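Local atomic coordinates of hypothetical protein (Catenulispora acidiphila, PDB entry 4H3U), a protein that is of unknown function but has a ketosteroid isomerase-like (SnoaL-like) fold and has been proposed to take part in trimethylamine metabolism. Residues G106-I109 with K110-T114. Numbering follows the deposited sequence.
Sequences GGHI and KGAPT
The imidazole of His108 reaches across the mouth of a tight loop and donates NE2-H to the backbone carbonyl of Ala112, with NE2 2.8 Å from Ala112 O and an N-H...O angle of 166°. The acceptor lies close to the ring plane, while the donor stands above the carbonyl plane, 44° out of it. With CG anti to the backbone N (chi1 -171°), the ring swings over to the returning chain, and the carbonyl carbon of Thr114 sits 3.4 Å above one face, offset toward the rim. Histidine suits the place because its flat ring can bond at its edge and pack against a peptide group with its face.

The loop links the antiparallel strands 98-109 and 116-127 in the curved sheet of the ketosteroid isomerase-like fold. It begins with a type II turn from Ile109 to Ala112, closed by the bond from Ala112 N to Ile109 O at 3.0 Å. Gly111 takes the third position with phi 88°, where a side chain would jam against the preceding carbonyl oxygen. A water bridges the strand end and the far side of the loop, accepting from Ile109 N and donating to Thr114 O.

The tightly packed part is apolar: Ile109 CB lies 4.0 Å from the Ala112 methyl CB, and that small methyl fits beside the branched side chain. Both residues also touch Leu149, and Ile109 reaches Val143 of helix 140-147. On the solvent side, Lys110 leaves the turn as an extended chain whose NZ makes weak hydrogen bonds to the backbone O atoms of Asp79 and Ala80 and a long, weak ion pair with Glu83. Pro113, also exposed, has its CB directed away from the strand, whereas Thr114 OG1 is hydrogen-bonded to Gln146 O.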
loop_
_atom_site.group_PDB
_atom_site.type_symbol
_atom_site.label_atom_id
_atom_site.label_comp_id
_atom_site.label_asym_id
_atom_site.label_seq_id
_atom_site.Cartn_x
_atom_site.Cartn_y
_atom_site.Cartn_z
ATOM N N GLY A 106 1.907 5.219 -13.170
ATOM C CA GLY A 106 1.453 4.832 -14.495
ATOM C C GLY A 106 2.591 4.503 -15.430
ATOM O O GLY A 106 3.743 4.900 -15.233
ATOM N N GLY A 107 2.228 3.826 -16.518
ATOM C CA GLY A 107 3.187 3.452 -17.557
ATOM C C GLY A 107 2.533 2.455 -18.501
ATOM O O GLY A 107 1.339 2.233 -18.443
ATOM N N HIS A 108 3.356 1.861 -19.346
ATOM C CA HIS A 108 2.861 0.864 -20.293
ATOM C C HIS A 108 3.894 -0.266 -20.345
ATOM O O HIS A 108 4.978 -0.110 -20.917
ATOM C CB HIS A 108 2.587 1.481 -21.670
ATOM C CG HIS A 108 1.879 0.569 -22.627
ATOM N ND1 HIS A 108 1.268 1.061 -23.784
ATOM C CD2 HIS A 108 1.654 -0.758 -22.583
ATOM C CE1 HIS A 108 0.724 0.041 -24.398
ATOM N NE2 HIS A 108 0.959 -1.076 -23.722
ATOM N N ILE A 109 3.564 -1.405 -19.740
ATOM C CA ILE A 109 4.455 -2.551 -19.738
ATOM C C ILE A 109 4.760 -2.906 -21.195
ATOM O O ILE A 109 3.827 -3.097 -22.004
ATOM C CB ILE A 109 3.794 -3.734 -19.006
ATOM C CG1 ILE A 109 3.617 -3.395 -17.513
ATOM C CG2 ILE A 109 4.613 -5.005 -19.153
ATOM C CD1 ILE A 109 2.720 -4.335 -16.750
ATOM N N LYS A 110 6.030 -3.001 -21.546
ATOM C CA LYS A 110 6.396 -3.191 -22.953
ATOM C C LYS A 110 5.859 -4.535 -23.423
ATOM O O LYS A 110 6.086 -5.599 -22.788
ATOM C CB LYS A 110 7.905 -3.066 -23.157
ATOM C CG LYS A 110 8.472 -1.741 -22.711
ATOM C CD LYS A 110 9.946 -1.590 -23.021
ATOM C CE LYS A 110 10.508 -0.361 -22.336
ATOM N NZ LYS A 110 11.953 -0.172 -22.587
ATOM N N GLY A 111 5.160 -4.514 -24.566
ATOM C CA GLY A 111 4.522 -5.696 -25.151
ATOM C C GLY A 111 3.093 -5.980 -24.658
ATOM O O GLY A 111 2.415 -6.848 -25.221
ATOM N N ALA A 112 2.628 -5.306 -23.600
ATOM C CA ALA A 112 1.260 -5.530 -23.081
ATOM C C ALA A 112 0.267 -4.814 -23.965
ATOM O O ALA A 112 0.585 -3.760 -24.556
ATOM C CB ALA A 112 1.126 -4.963 -21.661
ATOM N N PRO A 113 -0.980 -5.302 -24.009
ATOM C CA PRO A 113 -1.963 -4.618 -24.848
ATOM C C PRO A 113 -2.225 -3.115 -24.578
ATOM O O PRO A 113 -2.336 -2.336 -25.521
ATOM C CB PRO A 113 -3.224 -5.433 -24.605
ATOM C CG PRO A 113 -2.741 -6.825 -24.321
ATOM C CD PRO A 113 -1.460 -6.615 -23.558
ATOM N N THR A 114 -2.289 -2.723 -23.301
ATOM C CA THR A 114 -2.665 -1.380 -22.945
ATOM C C THR A 114 -1.828 -0.859 -21.766
ATOM O O THR A 114 -1.255 -1.673 -21.054
ATOM C CB THR A 114 -4.160 -1.327 -22.601
ATOM O OG1 THR A 114 -4.497 -2.455 -21.803
ATOM C CG2 THR A 114 -5.042 -1.375 -23.819
HETATM O O HOH W 1 0.833 -1.780 -19.230
#